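Local coordinates for protein malic enzyme (Entamoeba histolytica, PDB 3NV9) that probably catalyses the oxidative decarboxylation of malate to pyruvate with NADP or NAD as electron acceptor, as malic enzymes do, at residues F58-F61 / N62-T66; F285-I288 / A289-C292; E332-P335 / Y336-K339; K377-D380 / N381-I384; D435-W438 / Q439-Y442. One frame throughout, in Å; residues are numbered along the deposited sequence.

Overall arrangement
The five contacts are local turns at or near helix starts, none touching another. Contacts 2, 3 and 4 belong to the NAD binding domain. Contacts 2 and 3 lie about 20 Å apart between centres; contacts 4 and 5, before the helices 380-396 and 438-461, lie about 18 Å apart. Contact 1, in the N-terminal domain, stands off at about 35 Å from contact 5 and 68 Å from contact 2, centre to centre, and is buried against the second subunit. There it meets Gly-349 and Gly-351 of that subunit, in the loop that in this chain binds sodium. The side chain of Pro-335 in contact 3 lies about 6 Å from the sodium ion.

Contact 1 (F58-F61 / N62-T66); sequences FNWF and NAYYT
Trp-60 and Tyr-64, one helical turn apart, send their rings out on the same flank of the backbone. The planes are tilted by only 27°, yet one ring is displaced past the other, the six-membered ring of Trp-60 and the ring of Tyr-64 having centroids 5.9 Å apart. The closest touch between the side chains is from Trp-60 CB to Tyr-64 CE2, 3.9 Å, with Trp-60 CE3 near the tyrosine CZ and OH. Both place CG anti to the carbonyl carbon (chi1 -65° in Tyr-64), which sends them off one flank, where they cross at a slant. Close to Tyr-64 CD2, Trp-60 O takes two backbone N-H groups, from Ala-63 N at 3.0 Å and from Tyr-64 N at 3.3 Å. This mixture of i+3 and i+4 bonds marks the short helix 61-64, which lies in the dimer interface and which Tyr-65 leaves, its CB resting 3.1 Å from Phe-61 O. At the helix start, Asn-59 and Asn-62 run side by side with their amide planes 39° apart. Asn-59 OD1 lies 3.1 Å from Asn-62 ND2, at an angle too poor for a hydrogen bond. The tyrosine hydroxyls are held from outside the turn: Tyr-64 OH by Thr-54 O, Tyr-65 OH by Asn-358 and Lys-120 of the second subunit. Trp-60 NE1 likewise bonds Ala-6 O of the second subunit.

Contact 2 (F285-I288 / A289-C292); sequences FGSI and AEAC. With GOL (glycerol), chain K.
Ser-287 and Glu-290 exchange three polar contacts where the chain turns into a helix. Glu-290 N gives its hydrogen to Ser-287 OG at 3.2 Å, and the same N-H also reaches Ser-287 O in a weak, bent bond. The serine hydroxyl in turn donates weakly to the carboxylate, Ser-287 OG lying 3.3 Å from Glu-290 OE1. With chi1 at 76°, OG is tucked over the residue's own backbone, flanked by N and C, from where it can meet the amide of Glu-290. Ser-287 is thus the N-cap of helix 288-292, and its side chain gives a better acceptor to a first-turn amide whose backbone bond across the turn is weak. The regular ladder starts at once: Ala-291 N reaches Ser-287 O at 2.9 Å in a nearly straight bond (168°), followed by Cys-292 N to Ile-288 O. Two further first-turn amides find glycerol, probably from the crystallisation liquor: Ala-289 N donates to GOL O2 at 3.1 Å, Ile-288 N only weakly to GOL O3. Phe-285 O is bonded by Ser-256 OG, and Ala-291 O by Arg-221. The Phe-285 ring lies against Ala-291, whose CA sits over one face, 3.9 Å from the centroid, in a CH-pi contact. Ile-288 CG2 also touches Cys-292 SG, at 3.9 Å. Phe-285 and Ala-291 pack on Val-249, Ile-288 and Cys-292 on Trp-313.

Contact 3 (E332-P335 / Y336-K339); sequences EIYP and YEAK
A helix N-terminus with a hydrophobic staple opens helix 335-340: Tyr-334 is the N-cap, and the residue before it, Ile-333, reaches across to Ala-338 in the first turn. The staple is made by Ile-333 CG2 and Ala-338 CB, 3.8 Å apart, while Ile-333 CD1 touches Glu-337 CB at 3.7 Å. The tyrosine side chain does not cap an amide here. The carboxylate of Glu-337 instead takes the backbone N-H of Tyr-334, with OE1 at 3.0 Å from Tyr-334 N. This bond is straight (168°) but meets the oxygen on its anti side, 31° out of the carboxylate plane. It is one half of what would be reciprocal in a capping box. The first torsion of Glu-337 (chi1 -59°) sets CG beside its backbone N, and the extended chain then carries OE1 back to the N-cap, where it also lies 3.5 Å from Ile-333 CG1 and near the edge of the Tyr-334 ring. Tyr-334 O receives Ala-338 N at 3.0 Å, and Glu-337 N more weakly. Pro-335, with no N-H to give, fits the first helical position, and its O takes Lys-339 N at 2.8 Å. Tyr-336 CE2 touches Tyr-334 CB at 3.9 Å, and Glu-337 CG lies over one face of the Tyr-336 ring. Both tyrosines turn to helix 21-43, on Ala-25, Gln-21 and Glu-22, while Ile-333 packs on Cys-325 of strand 322-325 and Pro-335, Ala-338 and Lys-339 lie against strand 345-348.

Contact 4 (K377-D380 / N381-I384); sequences KITD and NMAI. With SO4 (sulfate ion), chain C.
The first torsion of Thr-379 (chi1 62°) swings OG1 back over its own main chain, facing the incoming amide of Met-382, which it accepts at 3.1 Å between Thr-379 OG1 and Met-382 N. Met-382 answers by bending at its last torsion (chi3 74°), which carries the methyl past the sulfur toward Ile-378 CD1, 4.1 Å from Met-382 CE. The two side chains, methionine and threonine, cross at about a right angle, with Met-382 CG only 3.2 Å from Thr-379 OG1. The sulfur itself is turned to the N-cap backbone: Thr-379 N points straight at Met-382 SD at 3.5 Å, a long and weak bond. The helical bonds begin alongside, Ala-383 N to Thr-379 O and Ile-384 N to Asp-380 O. The amide of the first helical residue, Asp-380 N, donates in a nearly straight bond to SO4 O4 at 3.0 Å, on a sulfate probably from the crystallisation liquor. Thr-379 CG2 and Lys-377 CE both approach SO4 O2, and Arg-183 bonds the anion. Asp-380 directs its carboxylate to Arg-236 in a salt bridge and to Gln-196. Asp-428 is hydrogen-bonded to both Thr-379 OG1 and Asn-381 ND2, tying the turn to helix 413-428. Reciprocal bonding of this kind between N-cap and third helical residue is a capping box, its return half weak because a thioether sulfur stands where a carboxylate is usual, at the start of helix 380-396.

Contact 5 (D435-W438 / Q439-Y442); sequences DLTW and QQVY
Gln-440 OE1 is gripped by Thr-437 N at 2.7 Å and, weakly, by Thr-437 OG1 at 3.2 Å. The backbone bond is firm (153°) and lies 17° from the plane of the carboxamide. Leu-436 CA crowds the same oxygen, and the leucine side chain crosses the glutamine at about a right angle. In return, Gln-440 N reaches Thr-437 OG1 at 3.3 Å, a weak bond. The pair makes a capping box in which Thr-437 is the N-cap of helix 438-461 and Gln-440 its partner in the first turn. One residue earlier, Leu-436 CB touches Val-441 CG2 at 4.0 Å, the hydrophobic staple that often accompanies such a box. The i+4 bonds open with Val-441 N to Thr-437 O (3.2 Å), and Tyr-442 N to Trp-438 O follows at 2.8 Å. Trp-438 and Tyr-442 point the same way with CG anti to the backbone N in both; their planes differ by 25° and the rings are well offset, meeting most closely at Trp-438 CH2 and Tyr-442 CD1, 3.3 Å. Tyr-442 CB lies over one face of the indole, 4.0 Å from the centroid of the Trp-438 six-membered ring, as a CH-pi contact, while Gln-439 OE1 sits at the indole's edge and Gln-439 NE2 bonds Asp-443. Trp-438 NE1 bonds Asp-420, and Trp-438 and Val-441 pack on helix 413-428. Two amides, Thr-437 N and Gln-440 N, are met by neutral oxygens, so the box carries no charge of its own.

Contact 1 (F58-F61 / N62-T66)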
loop_
_atom_site.group_PDB
_atom_site.type_symbol
_atom_site.label_atom_id
_atom_site.label_comp_id
_atom_site.label_asym_id
_atom_site.label_seq_id
_atom_site.Cartn_x
_atom_site.Cartn_y
_atom_site.Cartn_z
ATOM N N PHE A 58 -21.403 -2.723 -14.041
ATOM C CA PHE A 58 -21.112 -1.298 -13.875
ATOM C C PHE A 58 -21.752 -0.719 -12.595
ATOM O O PHE A 58 -21.072 -0.058 -11.794
ATOM C CB PHE A 58 -21.590 -0.514 -15.136
ATOM C CG PHE A 58 -21.553 1.015 -14.967
ATOM C CD1 PHE A 58 -20.388 1.755 -15.312
ATOM C CD2 PHE A 58 -22.634 1.682 -14.370
ATOM C CE1 PHE A 58 -20.348 3.159 -15.111
ATOM C CE2 PHE A 58 -22.592 3.072 -14.171
ATOM C CZ PHE A 58 -21.453 3.804 -14.537
ATOM N N ASN A 59 -23.047 -0.983 -12.386
ATOM C CA ASN A 59 -23.716 -0.416 -11.242
ATOM C C ASN A 59 -23.151 -0.734 -9.919
ATOM O O ASN A 59 -23.358 0.051 -8.979
ATOM C CB ASN A 59 -25.215 -0.630 -11.254
ATOM C CG ASN A 59 -25.843 0.048 -12.427
ATOM O OD1 ASN A 59 -25.728 1.271 -12.593
ATOM N ND2 ASN A 59 -26.460 -0.745 -13.296
ATOM N N TRP A 60 -22.450 -1.859 -9.808
ATOM C CA TRP A 60 -21.674 -2.092 -8.584
ATOM C C TRP A 60 -20.775 -0.898 -8.210
ATOM O O TRP A 60 -20.451 -0.781 -7.041
ATOM C CB TRP A 60 -20.833 -3.390 -8.654
ATOM C CG TRP A 60 -21.711 -4.587 -8.332
ATOM C CD1 TRP A 60 -22.286 -5.466 -9.233
ATOM C CD2 TRP A 60 -22.170 -4.969 -7.032
ATOM N NE1 TRP A 60 -23.034 -6.392 -8.542
ATOM C CE2 TRP A 60 -22.972 -6.112 -7.193
ATOM C CE3 TRP A 60 -21.951 -4.466 -5.741
ATOM C CZ2 TRP A 60 -23.592 -6.749 -6.115
ATOM C CZ3 TRP A 60 -22.550 -5.102 -4.661
ATOM C CH2 TRP A 60 -23.375 -6.234 -4.858
ATOM N N PHE A 61 -20.359 -0.036 -9.162
ATOM C CA PHE A 61 -19.410 1.032 -8.774
ATOM C C PHE A 61 -20.138 2.050 -7.930
ATOM O O PHE A 61 -19.558 2.668 -7.052
ATOM C CB PHE A 61 -18.788 1.767 -9.962
ATOM C CG PHE A 61 -17.854 0.952 -10.771
ATOM C CD1 PHE A 61 -16.724 0.355 -10.189
ATOM C CD2 PHE A 61 -18.072 0.802 -12.141
ATOM C CE1 PHE A 61 -15.832 -0.398 -10.976
ATOM C CE2 PHE A 61 -17.179 0.060 -12.952
ATOM C CZ PHE A 61 -16.058 -0.534 -12.369
ATOM N N ASN A 62 -21.433 2.190 -8.187
ATOM C CA ASN A 62 -22.318 2.983 -7.351
ATOM C C ASN A 62 -22.379 2.580 -5.882
ATOM O O ASN A 62 -22.704 3.407 -5.031
ATOM C CB ASN A 62 -23.711 3.041 -8.000
ATOM C CG ASN A 62 -23.635 3.568 -9.397
ATOM O OD1 ASN A 62 -22.774 4.434 -9.677
ATOM N ND2 ASN A 62 -24.442 3.008 -10.312
ATOM N N ALA A 63 -21.998 1.347 -5.567
ATOM C CA ALA A 63 -21.856 0.943 -4.171
ATOM C C ALA A 63 -20.454 1.166 -3.641
ATOM O O ALA A 63 -20.241 1.423 -2.439
ATOM C CB ALA A 63 -22.258 -0.553 -3.992
ATOM N N TYR A 64 -19.485 1.045 -4.528
ATOM C CA TYR A 64 -18.085 1.101 -4.120
ATOM C C TYR A 64 -17.531 2.536 -4.106
ATOM O O TYR A 64 -16.387 2.791 -3.702
ATOM C CB TYR A 64 -17.263 0.272 -5.094
ATOM C CG TYR A 64 -17.539 -1.226 -5.109
ATOM C CD1 TYR A 64 -17.779 -1.943 -3.917
ATOM C CD2 TYR A 64 -17.493 -1.938 -6.308
ATOM C CE1 TYR A 64 -18.015 -3.326 -3.948
ATOM C CE2 TYR A 64 -17.713 -3.339 -6.336
ATOM C CZ TYR A 64 -17.983 -3.999 -5.160
ATOM O OH TYR A 64 -18.175 -5.348 -5.196
ATOM N N TYR A 65 -18.347 3.451 -4.575
ATOM C CA TYR A 65 -17.900 4.797 -4.948
ATOM C C TYR A 65 -19.163 5.673 -4.813
ATOM O O TYR A 65 -20.183 5.223 -4.305
ATOM C CB TYR A 65 -17.411 4.740 -6.390
ATOM C CG TYR A 65 -16.578 5.890 -6.871
ATOM C CD1 TYR A 65 -15.409 6.227 -6.232
ATOM C CD2 TYR A 65 -16.934 6.593 -8.051
ATOM C CE1 TYR A 65 -14.626 7.266 -6.685
ATOM C CE2 TYR A 65 -16.181 7.654 -8.521
ATOM C CZ TYR A 65 -15.008 7.992 -7.811
ATOM O OH TYR A 65 -14.169 9.004 -8.244
ATOM N N THR A 66 -19.133 6.902 -5.283
ATOM C CA THR A 66 -20.255 7.763 -5.099
ATOM C C THR A 66 -21.422 7.171 -5.912
ATOM O O THR A 66 -21.236 6.748 -7.024
ATOM C CB THR A 66 -19.931 9.238 -5.508
ATOM O OG1 THR A 66 -21.052 10.074 -5.182
ATOM C CG2 THR A 66 -19.632 9.381 -7.037
#

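Contact 2 (F285-I288 / A289-C292)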
loop_
_atom_site.group_PDB
_atom_site.type_symbol
_atom_site.label_atom_id
_atom_site.label_comp_id
_atom_site.label_asym_id
_atom_site.label_seq_id
_atom_site.Cartn_x
_atom_site.Cartn_y
_atom_site.Cartn_z
ATOM N N PHE A 285 34.104 -12.359 30.918
ATOM C CA PHE A 285 34.994 -12.893 29.880
ATOM C C PHE A 285 35.736 -11.814 29.095
ATOM O O PHE A 285 35.144 -10.822 28.685
ATOM C CB PHE A 285 34.216 -13.758 28.900
ATOM C CG PHE A 285 33.920 -15.142 29.405
ATOM C CD1 PHE A 285 32.609 -15.521 29.691
ATOM C CD2 PHE A 285 34.952 -16.075 29.569
ATOM C CE1 PHE A 285 32.313 -16.828 30.128
ATOM C CE2 PHE A 285 34.680 -17.369 30.000
ATOM C CZ PHE A 285 33.348 -17.748 30.283
ATOM N N GLY A 286 37.022 -12.033 28.860
ATOM C CA GLY A 286 37.882 -10.984 28.373
ATOM C C GLY A 286 38.156 -11.061 26.898
ATOM O O GLY A 286 38.791 -10.173 26.352
ATOM N N SER A 287 37.699 -12.140 26.263
ATOM C CA SER A 287 37.759 -12.266 24.809
ATOM C C SER A 287 36.787 -13.338 24.287
ATOM O O SER A 287 36.588 -14.395 24.932
ATOM C CB SER A 287 39.182 -12.591 24.354
ATOM O OG SER A 287 39.493 -13.949 24.598
ATOM N N ILE A 288 36.213 -13.072 23.110
ATOM C CA ILE A 288 35.306 -14.023 22.454
ATOM C C ILE A 288 35.874 -15.424 22.544
ATOM O O ILE A 288 35.143 -16.352 22.853
ATOM C CB ILE A 288 35.027 -13.690 20.962
ATOM C CG1 ILE A 288 34.420 -12.302 20.811
ATOM C CG2 ILE A 288 34.093 -14.737 20.359
ATOM C CD1 ILE A 288 34.504 -11.732 19.368
ATOM N N ALA A 289 37.168 -15.576 22.270
ATOM C CA ALA A 289 37.864 -16.888 22.327
ATOM C C ALA A 289 37.879 -17.548 23.724
ATOM O O ALA A 289 37.855 -18.780 23.825
ATOM C CB ALA A 289 39.293 -16.761 21.774
ATOM N N GLU A 290 37.954 -16.730 24.785
ATOM C CA GLU A 290 37.895 -17.228 26.164
ATOM C C GLU A 290 36.470 -17.706 26.409
ATOM O O GLU A 290 36.231 -18.765 26.975
ATOM C CB GLU A 290 38.290 -16.139 27.197
ATOM C CG GLU A 290 39.862 -15.917 27.362
ATOM C CD GLU A 290 40.266 -14.595 28.102
ATOM O OE1 GLU A 290 41.049 -13.790 27.538
ATOM O OE2 GLU A 290 39.800 -14.376 29.252
ATOM N N ALA A 291 35.521 -16.905 25.977
ATOM C CA ALA A 291 34.141 -17.277 26.108
ATOM C C ALA A 291 33.829 -18.617 25.397
ATOM O O ALA A 291 33.177 -19.473 25.968
ATOM C CB ALA A 291 33.272 -16.166 25.590
ATOM N N CYS A 292 34.348 -18.811 24.187
ATOM C CA CYS A 292 33.896 -19.885 23.346
ATOM C C CYS A 292 34.321 -21.271 23.779
ATOM O O CYS A 292 33.578 -22.243 23.583
ATOM C CB CYS A 292 34.296 -19.634 21.886
ATOM S SG CYS A 292 33.250 -18.420 21.108
HETATM C C1 GOL K . 39.399 -14.034 18.747
HETATM O O1 GOL K . 40.669 -14.681 18.718
HETATM C C2 GOL K . 39.388 -12.908 19.755
HETATM O O2 GOL K . 38.961 -13.432 20.966
HETATM C C3 GOL K . 38.459 -11.757 19.429
HETATM O O3 GOL K . 38.020 -11.340 20.719
#

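Contact 3 (E332-P335 / Y336-K339)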
loop_
_atom_site.group_PDB
_atom_site.type_symbol
_atom_site.label_atom_id
_atom_site.label_comp_id
_atom_site.label_asym_id
_atom_site.label_seq_id
_atom_site.Cartn_x
_atom_site.Cartn_y
_atom_site.Cartn_z
ATOM N N GLU A 332 28.374 -15.026 8.699
ATOM C CA GLU A 332 29.664 -14.766 9.312
ATOM C C GLU A 332 30.715 -15.821 8.950
ATOM O O GLU A 332 31.899 -15.523 8.903
ATOM C CB GLU A 332 29.465 -14.670 10.823
ATOM C CG GLU A 332 28.669 -13.447 11.221
ATOM C CD GLU A 332 27.148 -13.681 11.272
ATOM O OE1 GLU A 332 26.584 -14.530 10.509
ATOM O OE2 GLU A 332 26.509 -12.947 12.065
ATOM N N ILE A 333 30.272 -17.045 8.734
ATOM C CA ILE A 333 31.120 -18.109 8.304
ATOM C C ILE A 333 30.195 -19.037 7.526
ATOM O O ILE A 333 29.026 -19.140 7.856
ATOM C CB ILE A 333 31.840 -18.859 9.500
ATOM C CG1 ILE A 333 33.154 -19.463 9.020
ATOM C CG2 ILE A 333 30.962 -19.995 10.071
ATOM C CD1 ILE A 333 33.866 -20.391 10.047
ATOM N N TYR A 334 30.680 -19.693 6.478
ATOM C CA TYR A 334 29.784 -20.572 5.725
ATOM C C TYR A 334 29.633 -21.918 6.443
ATOM O O TYR A 334 30.536 -22.348 7.148
ATOM C CB TYR A 334 30.262 -20.810 4.274
ATOM C CG TYR A 334 30.036 -19.665 3.292
ATOM C CD1 TYR A 334 31.129 -18.930 2.786
ATOM C CD2 TYR A 334 28.735 -19.345 2.823
ATOM C CE1 TYR A 334 30.959 -17.914 1.861
ATOM C CE2 TYR A 334 28.525 -18.311 1.879
ATOM C CZ TYR A 334 29.658 -17.609 1.408
ATOM O OH TYR A 334 29.512 -16.633 0.477
ATOM N N PRO A 335 28.482 -22.576 6.262
ATOM C CA PRO A 335 28.212 -23.883 6.890
ATOM C C PRO A 335 29.350 -24.900 6.735
ATOM O O PRO A 335 29.719 -25.529 7.728
ATOM C CB PRO A 335 26.942 -24.374 6.152
ATOM C CG PRO A 335 26.199 -23.067 5.800
ATOM C CD PRO A 335 27.269 -21.969 5.665
ATOM N N TYR A 336 29.902 -25.098 5.534
ATOM C CA TYR A 336 30.950 -26.135 5.360
ATOM C C TYR A 336 32.213 -25.785 6.177
ATOM O O TYR A 336 32.959 -26.695 6.602
ATOM C CB TYR A 336 31.364 -26.310 3.882
ATOM C CG TYR A 336 32.382 -25.279 3.399
ATOM C CD1 TYR A 336 33.762 -25.520 3.475
ATOM C CD2 TYR A 336 31.955 -24.065 2.893
ATOM C CE1 TYR A 336 34.718 -24.556 3.036
ATOM C CE2 TYR A 336 32.872 -23.095 2.453
ATOM C CZ TYR A 336 34.248 -23.339 2.517
ATOM O OH TYR A 336 35.094 -22.346 2.098
ATOM N N GLU A 337 32.461 -24.484 6.375
ATOM C CA GLU A 337 33.640 -24.042 7.192
ATOM C C GLU A 337 33.364 -24.360 8.639
ATOM O O GLU A 337 34.239 -24.879 9.307
ATOM C CB GLU A 337 33.920 -22.544 7.099
ATOM C CG GLU A 337 34.199 -22.036 5.719
ATOM C CD GLU A 337 34.472 -20.542 5.725
ATOM O OE1 GLU A 337 33.491 -19.770 5.509
ATOM O OE2 GLU A 337 35.653 -20.143 5.979
ATOM N N ALA A 338 32.140 -24.035 9.112
ATOM C CA ALA A 338 31.699 -24.382 10.481
ATOM C C ALA A 338 31.634 -25.902 10.745
ATOM O O ALA A 338 31.982 -26.353 11.831
ATOM C CB ALA A 338 30.348 -23.685 10.857
ATOM N N LYS A 339 31.224 -26.682 9.749
ATOM C CA LYS A 339 31.224 -28.159 9.864
ATOM C C LYS A 339 32.655 -28.731 9.969
ATOM O O LYS A 339 32.943 -29.573 10.826
ATOM C CB LYS A 339 30.451 -28.797 8.705
ATOM C CG LYS A 339 28.920 -28.695 8.820
ATOM C CD LYS A 339 28.310 -29.820 9.680
ATOM C CE LYS A 339 26.871 -29.473 10.130
ATOM N NZ LYS A 339 25.892 -29.703 9.007
#

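Contact 4 (K377-D380 / N381-I384)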
loop_
_atom_site.group_PDB
_atom_site.type_symbol
_atom_site.label_atom_id
_atom_site.label_comp_id
_atom_site.label_asym_id
_atom_site.label_seq_id
_atom_site.Cartn_x
_atom_site.Cartn_y
_atom_site.Cartn_z
ATOM N N LYS A 377 -0.672 -5.220 21.260
ATOM C CA LYS A 377 0.797 -5.199 21.258
ATOM C C LYS A 377 1.252 -6.596 20.865
ATOM O O LYS A 377 0.494 -7.538 21.103
ATOM C CB LYS A 377 1.313 -4.960 22.686
ATOM C CG LYS A 377 1.179 -3.522 23.192
ATOM C CD LYS A 377 1.080 -3.389 24.779
ATOM C CE LYS A 377 1.849 -4.498 25.514
ATOM N NZ LYS A 377 1.691 -4.334 26.992
ATOM N N ILE A 378 2.475 -6.752 20.324
ATOM C CA ILE A 378 3.050 -8.077 20.201
ATOM C C ILE A 378 3.865 -8.268 21.435
ATOM O O ILE A 378 4.900 -7.619 21.601
ATOM C CB ILE A 378 3.958 -8.354 18.923
ATOM C CG1 ILE A 378 3.276 -8.084 17.555
ATOM C CG2 ILE A 378 4.399 -9.772 18.904
ATOM C CD1 ILE A 378 1.801 -8.369 17.423
ATOM N N THR A 379 3.437 -9.186 22.317
ATOM C CA THR A 379 4.185 -9.375 23.584
ATOM C C THR A 379 5.274 -10.378 23.344
ATOM O O THR A 379 5.233 -11.078 22.339
ATOM C CB THR A 379 3.295 -9.899 24.715
ATOM O OG1 THR A 379 2.811 -11.179 24.318
ATOM C CG2 THR A 379 2.131 -8.942 24.942
ATOM N N ASP A 380 6.226 -10.460 24.272
ATOM C CA ASP A 380 7.287 -11.459 24.221
ATOM C C ASP A 380 6.665 -12.869 24.335
ATOM O O ASP A 380 7.085 -13.797 23.674
ATOM C CB ASP A 380 8.331 -11.248 25.322
ATOM C CG ASP A 380 9.266 -10.058 25.059
ATOM O OD1 ASP A 380 9.142 -9.395 23.991
ATOM O OD2 ASP A 380 10.158 -9.784 25.939
ATOM N N ASN A 381 5.646 -13.011 25.151
ATOM C CA ASN A 381 4.981 -14.299 25.278
ATOM C C ASN A 381 4.439 -14.799 23.936
ATOM O O ASN A 381 4.579 -15.966 23.592
ATOM C CB ASN A 381 3.899 -14.212 26.333
ATOM C CG ASN A 381 4.484 -14.108 27.743
ATOM O OD1 ASN A 381 5.678 -14.313 27.945
ATOM N ND2 ASN A 381 3.635 -13.800 28.727
ATOM N N MET A 382 3.850 -13.872 23.192
ATOM C CA MET A 382 3.251 -14.171 21.919
ATOM C C MET A 382 4.349 -14.618 20.957
ATOM O O MET A 382 4.190 -15.639 20.280
ATOM C CB MET A 382 2.542 -12.940 21.393
ATOM C CG MET A 382 1.177 -12.756 22.001
ATOM S SD MET A 382 0.616 -11.079 21.679
ATOM C CE MET A 382 0.200 -11.181 19.896
ATOM N N ALA A 383 5.473 -13.879 20.932
ATOM C CA ALA A 383 6.631 -14.293 20.140
ATOM C C ALA A 383 7.087 -15.692 20.479
ATOM O O ALA A 383 7.500 -16.432 19.602
ATOM C CB ALA A 383 7.782 -13.346 20.316
ATOM N N ILE A 384 7.056 -16.022 21.766
ATOM C CA ILE A 384 7.535 -17.338 22.247
ATOM C C ILE A 384 6.537 -18.449 21.863
ATOM O O ILE A 384 6.912 -19.525 21.483
ATOM C CB ILE A 384 7.836 -17.313 23.765
ATOM C CG1 ILE A 384 9.148 -16.524 24.035
ATOM C CG2 ILE A 384 7.913 -18.746 24.336
ATOM C CD1 ILE A 384 9.404 -16.110 25.493
HETATM S S SO4 C . 5.666 -7.112 26.933
HETATM O O1 SO4 C . 5.550 -7.346 28.352
HETATM O O2 SO4 C . 4.340 -6.776 26.418
HETATM O O3 SO4 C . 6.577 -5.999 26.700
HETATM O O4 SO4 C . 6.296 -8.255 26.320
#

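Contact 5 (D435-W438 / Q439-Y442)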
loop_
_atom_site.group_PDB
_atom_site.type_symbol
_atom_site.label_atom_id
_atom_site.label_comp_id
_atom_site.label_asym_id
_atom_site.label_seq_id
_atom_site.Cartn_x
_atom_site.Cartn_y
_atom_site.Cartn_z
ATOM N N ASP A 435 -13.102 -14.193 22.802
ATOM C CA ASP A 435 -13.874 -15.404 23.012
ATOM C C ASP A 435 -13.804 -16.422 21.857
ATOM O O ASP A 435 -14.680 -17.284 21.755
ATOM C CB ASP A 435 -15.320 -15.026 23.294
ATOM C CG ASP A 435 -15.459 -14.154 24.534
ATOM O OD1 ASP A 435 -14.744 -14.398 25.519
ATOM O OD2 ASP A 435 -16.286 -13.213 24.530
ATOM N N LEU A 436 -12.793 -16.325 20.985
ATOM C CA LEU A 436 -12.618 -17.336 19.940
ATOM C C LEU A 436 -11.733 -18.466 20.448
ATOM O O LEU A 436 -10.866 -18.246 21.267
ATOM C CB LEU A 436 -12.034 -16.745 18.664
ATOM C CG LEU A 436 -12.825 -15.588 18.102
ATOM C CD1 LEU A 436 -11.993 -15.026 16.994
ATOM C CD2 LEU A 436 -14.193 -16.052 17.591
ATOM N N THR A 437 -11.954 -19.670 19.970
ATOM C CA THR A 437 -11.175 -20.760 20.442
ATOM C C THR A 437 -9.950 -20.912 19.512
ATOM O O THR A 437 -9.838 -20.226 18.486
ATOM C CB THR A 437 -11.993 -22.029 20.361
ATOM O OG1 THR A 437 -12.563 -22.106 19.039
ATOM C CG2 THR A 437 -13.126 -22.032 21.439
ATOM N N TRP A 438 -9.077 -21.850 19.850
ATOM C CA TRP A 438 -7.920 -22.134 19.015
ATOM C C TRP A 438 -8.404 -22.537 17.602
ATOM O O TRP A 438 -7.889 -22.031 16.567
ATOM C CB TRP A 438 -7.053 -23.213 19.678
ATOM C CG TRP A 438 -5.809 -23.509 18.955
ATOM C CD1 TRP A 438 -4.573 -23.012 19.215
ATOM C CD2 TRP A 438 -5.657 -24.386 17.819
ATOM N NE1 TRP A 438 -3.663 -23.520 18.327
ATOM C CE2 TRP A 438 -4.301 -24.361 17.457
ATOM C CE3 TRP A 438 -6.537 -25.202 17.095
ATOM C CZ2 TRP A 438 -3.798 -25.103 16.411
ATOM C CZ3 TRP A 438 -6.040 -25.936 16.023
ATOM C CH2 TRP A 438 -4.679 -25.880 15.692
ATOM N N GLN A 439 -9.420 -23.412 17.548
ATOM C CA GLN A 439 -9.854 -23.932 16.253
ATOM C C GLN A 439 -10.454 -22.823 15.387
ATOM O O GLN A 439 -10.243 -22.805 14.179
ATOM C CB GLN A 439 -10.850 -25.088 16.413
ATOM C CG GLN A 439 -11.212 -25.766 15.093
ATOM C CD GLN A 439 -10.012 -26.467 14.433
ATOM O OE1 GLN A 439 -9.369 -27.403 15.017
ATOM N NE2 GLN A 439 -9.679 -26.006 13.218
ATOM N N GLN A 440 -11.232 -21.933 15.989
ATOM C CA GLN A 440 -11.867 -20.862 15.224
ATOM C C GLN A 440 -10.801 -19.954 14.613
ATOM O O GLN A 440 -10.999 -19.467 13.504
ATOM C CB GLN A 440 -12.816 -20.004 16.077
ATOM C CG GLN A 440 -14.097 -20.743 16.528
ATOM C CD GLN A 440 -14.826 -19.965 17.619
ATOM O OE1 GLN A 440 -14.188 -19.440 18.520
ATOM N NE2 GLN A 440 -16.175 -19.864 17.524
ATOM N N VAL A 441 -9.705 -19.731 15.334
ATOM C CA VAL A 441 -8.653 -18.834 14.877
ATOM C C VAL A 441 -7.846 -19.508 13.801
ATOM O O VAL A 441 -7.587 -18.911 12.766
ATOM C CB VAL A 441 -7.751 -18.317 16.042
ATOM C CG1 VAL A 441 -6.471 -17.613 15.508
ATOM C CG2 VAL A 441 -8.545 -17.340 16.829
ATOM N N TYR A 442 -7.524 -20.785 14.033
ATOM C CA TYR A 442 -6.855 -21.633 13.057
ATOM C C TYR A 442 -7.623 -21.613 11.777
ATOM O O TYR A 442 -7.032 -21.402 10.686
ATOM C CB TYR A 442 -6.647 -23.087 13.594
ATOM C CG TYR A 442 -5.814 -23.966 12.649
ATOM C CD1 TYR A 442 -4.433 -24.214 12.878
ATOM C CD2 TYR A 442 -6.410 -24.538 11.527
ATOM C CE1 TYR A 442 -3.701 -25.007 12.033
ATOM C CE2 TYR A 442 -5.682 -25.322 10.655
ATOM C CZ TYR A 442 -4.352 -25.536 10.910
ATOM O OH TYR A 442 -3.709 -26.306 10.009
#